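Local coordinates for protein rhodopsin (Todarodes pacificus, PDB 3AYM) that serves as the squid visual photoreceptor, in which light isomerises a bound retinal and switches on G-protein signalling to phospholipase C, at residues A[74-79]-A[124-129]; A[321-326]-A[337-342]. One frame throughout, in Å; residues are numbered along the deposited sequence.

Contact 1. Residues A[74-79]-A[124-129]. With BOG (octyl beta-D-glucopyranoside), chain D.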
loop_
_atom_site.group_PDB
_atom_site.type_symbol
_atom_site.label_atom_id
_atom_site.label_comp_id
_atom_site.label_asym_id
_atom_site.label_seq_id
_atom_site.Cartn_x
_atom_site.Cartn_y
_atom_site.Cartn_z
ATOM N N ILE A 74 4.227 9.930 2.184
ATOM C CA ILE A 74 5.338 9.615 3.081
ATOM C C ILE A 74 4.895 8.501 4.032
ATOM O O ILE A 74 5.631 7.520 4.234
ATOM C CB ILE A 74 5.771 10.878 3.871
ATOM C CG1 ILE A 74 6.411 11.882 2.897
ATOM C CG2 ILE A 74 6.713 10.494 4.979
ATOM C CD1 ILE A 74 6.797 13.189 3.486
ATOM N N ASN A 75 3.667 8.654 4.566
ATOM C CA ASN A 75 3.076 7.709 5.511
ATOM C C ASN A 75 2.957 6.337 4.883
ATOM O O ASN A 75 3.189 5.313 5.528
ATOM C CB ASN A 75 1.707 8.189 5.968
ATOM C CG ASN A 75 1.145 7.317 7.071
ATOM O OD1 ASN A 75 1.637 7.296 8.214
ATOM N ND2 ASN A 75 0.111 6.563 6.732
ATOM N N LEU A 76 2.604 6.331 3.607
ATOM C CA LEU A 76 2.466 5.097 2.835
ATOM C C LEU A 76 3.847 4.418 2.674
ATOM O O LEU A 76 3.999 3.184 2.865
ATOM C CB LEU A 76 1.861 5.426 1.456
ATOM C CG LEU A 76 0.858 4.450 0.798
ATOM C CD1 LEU A 76 0.772 4.775 -0.658
ATOM C CD2 LEU A 76 1.296 3.016 0.909
ATOM N N ALA A 77 4.851 5.230 2.331
ATOM C CA ALA A 77 6.236 4.740 2.173
ATOM C C ALA A 77 6.816 4.215 3.478
ATOM O O ALA A 77 7.545 3.227 3.451
ATOM C CB ALA A 77 7.129 5.826 1.644
ATOM N N PHE A 78 6.516 4.884 4.601
ATOM C CA PHE A 78 6.981 4.429 5.892
ATOM C C PHE A 78 6.360 3.065 6.138
ATOM O O PHE A 78 7.005 2.155 6.666
ATOM C CB PHE A 78 6.524 5.348 7.013
ATOM C CG PHE A 78 7.019 4.914 8.367
ATOM C CD1 PHE A 78 8.160 5.504 8.942
ATOM C CD2 PHE A 78 6.426 3.843 9.023
ATOM C CE1 PHE A 78 8.714 5.027 10.151
ATOM C CE2 PHE A 78 6.962 3.364 10.214
ATOM C CZ PHE A 78 8.124 3.963 10.784
ATOM N N SER A 79 5.084 2.947 5.777
ATOM C CA SER A 79 4.307 1.708 5.930
ATOM C C SER A 79 4.913 0.574 5.119
ATOM O O SER A 79 5.189 -0.530 5.645
ATOM C CB SER A 79 2.873 1.929 5.460
ATOM O OG SER A 79 2.069 0.775 5.692
ATOM N N MET A 124 -5.624 2.104 4.007
ATOM C CA MET A 124 -6.283 3.209 4.686
ATOM C C MET A 124 -5.619 4.547 4.356
ATOM O O MET A 124 -6.303 5.581 4.247
ATOM C CB MET A 124 -6.314 2.986 6.187
ATOM C CG MET A 124 -7.278 3.923 6.876
ATOM S SD MET A 124 -8.894 3.895 6.048
ATOM C CE MET A 124 -9.707 2.524 6.866
ATOM N N THR A 125 -4.296 4.531 4.188
ATOM C CA THR A 125 -3.572 5.745 3.845
ATOM C C THR A 125 -4.009 6.110 2.441
ATOM O O THR A 125 -4.229 7.281 2.135
ATOM C CB THR A 125 -2.076 5.518 3.851
ATOM O OG1 THR A 125 -1.680 5.155 5.177
ATOM C CG2 THR A 125 -1.339 6.794 3.391
ATOM N N MET A 126 -4.136 5.098 1.587
ATOM C CA MET A 126 -4.598 5.352 0.221
ATOM C C MET A 126 -6.037 5.932 0.289
ATOM O O MET A 126 -6.443 6.811 -0.513
ATOM C CB MET A 126 -4.563 4.063 -0.596
ATOM C CG MET A 126 -3.151 3.652 -1.027
ATOM S SD MET A 126 -3.125 2.120 -2.002
ATOM C CE MET A 126 -1.727 1.258 -1.336
ATOM N N ALA A 127 -6.800 5.456 1.272
ATOM C CA ALA A 127 -8.148 5.975 1.451
ATOM C C ALA A 127 -8.064 7.487 1.708
ATOM O O ALA A 127 -8.772 8.269 1.068
ATOM C CB ALA A 127 -8.830 5.276 2.622
ATOM N N MET A 128 -7.199 7.900 2.636
ATOM C CA MET A 128 -7.043 9.320 2.934
ATOM C C MET A 128 -6.567 10.057 1.689
ATOM O O MET A 128 -6.861 11.229 1.507
ATOM C CB MET A 128 -6.023 9.520 4.041
ATOM C CG MET A 128 -6.362 8.833 5.313
ATOM S SD MET A 128 -8.020 9.259 5.802
ATOM C CE MET A 128 -8.502 7.667 6.440
ATOM N N ILE A 129 -5.807 9.376 0.846
ATOM C CA ILE A 129 -5.328 10.014 -0.368
ATOM C C ILE A 129 -6.482 10.160 -1.364
ATOM O O ILE A 129 -6.562 11.147 -2.129
ATOM C CB ILE A 129 -4.229 9.195 -1.032
ATOM C CG1 ILE A 129 -3.034 9.107 -0.094
ATOM C CG2 ILE A 129 -3.835 9.827 -2.362
ATOM C CD1 ILE A 129 -1.928 8.212 -0.619
HETATM C C1 BOG D . -0.171 18.682 -5.209
HETATM O O1 BOG D . -0.888 17.511 -5.194
HETATM C C2 BOG D . 0.112 18.893 -6.714
HETATM O O2 BOG D . 0.906 17.798 -7.349
HETATM C C3 BOG D . 0.872 20.155 -6.694
HETATM O O3 BOG D . 1.123 20.386 -8.049
HETATM C C4 BOG D . 0.012 21.278 -6.015
HETATM O O4 BOG D . 0.739 22.459 -5.993
HETATM C C5 BOG D . -0.262 21.026 -4.572
HETATM O O5 BOG D . -0.992 19.797 -4.597
HETATM C C6 BOG D . -1.156 22.166 -3.894
HETATM O O6 BOG D . -0.612 22.530 -2.506
HETATM C "C1'" BOG D . -0.194 16.822 -4.164
HETATM C "C2'" BOG D . -1.181 15.873 -3.654
HETATM C "C3'" BOG D . -0.469 14.553 -3.780
HETATM C "C4'" BOG D . -1.554 13.655 -4.098
HETATM C "C5'" BOG D . -1.101 12.283 -3.676
HETATM C "C6'" BOG D . -1.555 11.459 -4.761
HETATM C "C7'" BOG D . -0.824 10.194 -4.512
HETATM C "C8'" BOG D . -0.296 9.901 -5.813
#
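Asn75 and Thr125 meet because of their first torsions: Asn75 carries CG anti to its own backbone N (chi1 -173°), while Thr125 sets OG1 beside its backbone N (chi1 -62°) and CG2 anti to it, so that hydroxyl and methyl both reach helix 70-87. The amide ND2 of Asn75 lies 2.8 Å from OG1 of Thr125, but at an N-H...O angle of 119° this hydrogen bond is strongly bent and weak. Each polar group has another partner: Asn75 OD1 takes the indole N-H of Trp160, tying helix 70-87 to helix 149-165 as in other rhodopsin-family receptors, and Thr125 OG1 is hydrogen-bonded to the carbonyl of Met121. A small amide and a hydroxyl thus suit a membrane interior, where polar atoms need protein partners. Beside this polar pair the contact is apolar. CG2 of Thr125 packs 4.0 Å from CB of Leu76, whose CD1 branch rests 4.1 Å from Met126 CG and 4.4 Å from Ile129 CD1. Ile129 CG2 touches C6' of the octyl glucoside tail at 3.7 Å. Segments 74-79 and 124-129 run antiparallel in the seven-helix bundle, their axes approaching to 9.7 Å. Val159 of helix 149-165 packs on Thr125, and Ile266 of helix 246-286 meets Leu76 and Met126.

Contact 2. Residues A[321-326]-A[337-342]. With BOG (octyl beta-D-glucopyranoside), chain D.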
loop_
_atom_site.group_PDB
_atom_site.type_symbol
_atom_site.label_atom_id
_atom_site.label_comp_id
_atom_site.label_asym_id
_atom_site.label_seq_id
_atom_site.Cartn_x
_atom_site.Cartn_y
_atom_site.Cartn_z
ATOM N N LYS A 321 6.997 15.678 -10.537
ATOM C CA LYS A 321 7.810 16.341 -9.529
ATOM C C LYS A 321 8.777 15.358 -8.923
ATOM O O LYS A 321 9.978 15.615 -8.837
ATOM C CB LYS A 321 6.936 16.989 -8.456
ATOM C CG LYS A 321 6.437 18.395 -8.854
ATOM C CD LYS A 321 5.586 19.007 -7.752
ATOM C CE LYS A 321 5.057 20.398 -8.125
ATOM N NZ LYS A 321 4.226 21.037 -7.027
ATOM N N PHE A 322 8.256 14.214 -8.531
ATOM C CA PHE A 322 9.096 13.176 -7.963
ATOM C C PHE A 322 10.181 12.750 -8.930
ATOM O O PHE A 322 11.315 12.544 -8.524
ATOM C CB PHE A 322 8.254 11.952 -7.614
ATOM C CG PHE A 322 9.036 10.820 -6.943
ATOM C CD1 PHE A 322 9.781 11.049 -5.772
ATOM C CD2 PHE A 322 9.002 9.523 -7.466
ATOM C CE1 PHE A 322 10.466 10.022 -5.153
ATOM C CE2 PHE A 322 9.690 8.494 -6.843
ATOM C CZ PHE A 322 10.423 8.743 -5.688
ATOM N N ARG A 323 9.839 12.572 -10.198
ATOM C CA ARG A 323 10.835 12.163 -11.182
ATOM C C ARG A 323 11.878 13.262 -11.338
ATOM O O ARG A 323 13.053 12.984 -11.632
ATOM C CB ARG A 323 10.175 11.901 -12.538
ATOM C CG ARG A 323 9.551 10.536 -12.680
ATOM C CD ARG A 323 8.648 10.497 -13.892
ATOM N NE ARG A 323 9.358 10.811 -15.119
ATOM C CZ ARG A 323 10.244 10.008 -15.697
ATOM N NH1 ARG A 323 10.551 8.816 -15.164
ATOM N NH2 ARG A 323 10.816 10.407 -16.828
ATOM N N GLU A 324 11.443 14.512 -11.164
ATOM C CA GLU A 324 12.350 15.649 -11.276
ATOM C C GLU A 324 13.416 15.447 -10.199
ATOM O O GLU A 324 14.602 15.251 -10.501
ATOM C CB GLU A 324 11.591 16.922 -11.004
ATOM C CG GLU A 324 12.134 18.135 -11.695
ATOM C CD GLU A 324 11.451 19.393 -11.190
ATOM O OE1 GLU A 324 11.521 20.438 -11.890
ATOM O OE2 GLU A 324 10.845 19.334 -10.077
ATOM N N ALA A 325 12.958 15.464 -8.941
ATOM C CA ALA A 325 13.800 15.247 -7.770
ATOM C C ALA A 325 14.797 14.094 -7.939
ATOM O O ALA A 325 15.956 14.265 -7.633
ATOM C CB ALA A 325 12.921 14.999 -6.568
ATOM N N ILE A 326 14.355 12.928 -8.398
ATOM C CA ILE A 326 15.259 11.795 -8.597
ATOM C C ILE A 326 16.410 12.125 -9.577
ATOM O O ILE A 326 17.574 11.798 -9.322
ATOM C CB ILE A 326 14.512 10.555 -9.145
ATOM C CG1 ILE A 326 13.447 10.109 -8.166
ATOM C CG2 ILE A 326 15.502 9.432 -9.431
ATOM C CD1 ILE A 326 12.860 8.762 -8.509
ATOM N N CYS A 337 14.246 5.327 -17.592
ATOM C CA CYS A 337 13.061 6.179 -17.527
ATOM C C CYS A 337 13.512 7.623 -17.601
ATOM O O CYS A 337 13.070 8.422 -16.782
ATOM C CB CYS A 337 12.324 5.977 -16.186
ATOM S SG CYS A 337 12.499 4.345 -15.371
ATOM N N GLN A 338 14.359 7.968 -18.576
ATOM C CA GLN A 338 14.931 9.324 -18.682
ATOM C C GLN A 338 14.030 10.523 -18.334
ATOM O O GLN A 338 12.885 10.589 -18.754
ATOM C CB GLN A 338 15.553 9.514 -20.076
ATOM C CG GLN A 338 17.001 10.023 -20.031
ATOM C CD GLN A 338 17.892 9.160 -19.132
ATOM O OE1 GLN A 338 18.567 8.245 -19.601
ATOM N NE2 GLN A 338 17.880 9.446 -17.832
ATOM N N PHE A 339 14.530 11.484 -17.568
ATOM C CA PHE A 339 13.683 12.632 -17.233
ATOM C C PHE A 339 13.769 13.715 -18.324
ATOM O O PHE A 339 14.596 13.594 -19.235
ATOM C CB PHE A 339 14.118 13.203 -15.884
ATOM C CG PHE A 339 13.328 14.408 -15.437
ATOM C CD1 PHE A 339 11.942 14.356 -15.332
ATOM C CD2 PHE A 339 13.987 15.584 -15.066
ATOM C CE1 PHE A 339 11.234 15.454 -14.859
ATOM C CE2 PHE A 339 13.282 16.681 -14.594
ATOM C CZ PHE A 339 11.908 16.617 -14.490
ATOM N N ASP A 340 12.890 14.732 -18.250
ATOM C CA ASP A 340 12.841 15.912 -19.170
ATOM C C ASP A 340 12.025 17.054 -18.568
ATOM O O ASP A 340 11.073 16.833 -17.818
ATOM C CB ASP A 340 12.212 15.623 -20.535
ATOM C CG ASP A 340 11.948 16.917 -21.334
ATOM O OD1 ASP A 340 12.924 17.600 -21.699
ATOM O OD2 ASP A 340 10.773 17.266 -21.588
ATOM N N ASP A 341 12.355 18.279 -18.939
ATOM C CA ASP A 341 11.671 19.438 -18.384
ATOM C C ASP A 341 10.177 19.463 -18.690
ATOM O O ASP A 341 9.358 19.817 -17.827
ATOM C CB ASP A 341 12.322 20.712 -18.905
ATOM C CG ASP A 341 13.832 20.643 -18.858
ATOM O OD1 ASP A 341 14.501 21.563 -19.405
ATOM O OD2 ASP A 341 14.354 19.665 -18.275
ATOM N N LYS A 342 9.824 19.082 -19.916
ATOM C CA LYS A 342 8.423 19.097 -20.334
ATOM C C LYS A 342 7.465 18.357 -19.374
ATOM O O LYS A 342 6.262 18.630 -19.364
ATOM C CB LYS A 342 8.290 18.547 -21.776
ATOM C CG LYS A 342 8.598 19.555 -22.875
ATOM C CD LYS A 342 8.176 19.007 -24.232
ATOM C CE LYS A 342 8.079 20.102 -25.324
ATOM N NZ LYS A 342 9.392 20.778 -25.663
HETATM C C1 BOG D . -0.171 18.682 -5.209
HETATM O O1 BOG D . -0.888 17.511 -5.194
HETATM C C2 BOG D . 0.112 18.893 -6.714
HETATM O O2 BOG D . 0.906 17.798 -7.349
HETATM C C3 BOG D . 0.872 20.155 -6.694
HETATM O O3 BOG D . 1.123 20.386 -8.049
HETATM C C4 BOG D . 0.012 21.278 -6.015
HETATM O O4 BOG D . 0.739 22.459 -5.993
HETATM C C5 BOG D . -0.262 21.026 -4.572
HETATM O O5 BOG D . -0.992 19.797 -4.597
HETATM C C6 BOG D . -1.156 22.166 -3.894
HETATM O O6 BOG D . -0.612 22.530 -2.506
HETATM C "C1'" BOG D . -0.194 16.822 -4.164
HETATM C "C2'" BOG D . -1.181 15.873 -3.654
HETATM C "C3'" BOG D . -0.469 14.553 -3.780
HETATM C "C4'" BOG D . -1.554 13.655 -4.098
HETATM C "C5'" BOG D . -1.101 12.283 -3.676
HETATM C "C6'" BOG D . -1.555 11.459 -4.761
HETATM C "C7'" BOG D . -0.824 10.194 -4.512
HETATM C "C8'" BOG D . -0.296 9.901 -5.813
#
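Arg323 meets residues 337-339 at its two ends: CB lies 4.1 Å from CD1 of the Phe339 ring, and the chain then bends at chi3 (59°), which swings the guanidinium round to the backbone of the loop. There NE forms a salt bridge with Glu343, while NH1 and NH2 both grip the carbonyl oxygen of Cys337, each at 3.0 Å and from the same face of that carbonyl's plane. NH2 also reaches Gln338 O at 2.8 Å, a weak, bent bond, and NH1 has a further acceptor in Ser316 O. With its several N-H groups, arginine suits a place where a loop offers backbone carbonyls and a nearby carboxylate. A methionine here would probably leave the Cys337 carbonyl without these two donors and Glu343 without this counter-charge, freeing the loop to shift. Phe339 adds an apolar contact: one face of its ring lies against the helix backbone, with Glu324 CA 3.7 Å from the ring centroid in a CH-pi contact. Cys337 is a palmitoylation site. Here the loop lies back against helix 320-329, the cytoplasmic helix 8 of rhodopsin-family receptors, which packs on Leu58 of helix 31-61 through Phe322, Ala325 and Ile326; Val317 of helix 311-318 touches Cys337.

How the contacts relate
Contact 1 closes before contact 2 opens along the chain, and their centres lie 23 Å apart, with nearest atoms about 9 Å apart and no touch. Contact 1 sits in the buried heart of the seven-helix bundle, joining helices 70-87 and 104-138, whereas contact 2 is a surface contact on the cytoplasmic side, between helix 320-329 and the loop after it. They share no helix, but helix 31-61 borders both, and one octyl glucoside bridges the distance: its alkyl tail meets contact 1 and its sugar lies near Lys321 of segment 321-326. Contact 1 thus belongs to the packing of the transmembrane bundle, and contact 2 to the cytoplasmic helix and the loop with the palmitoylation site Cys337.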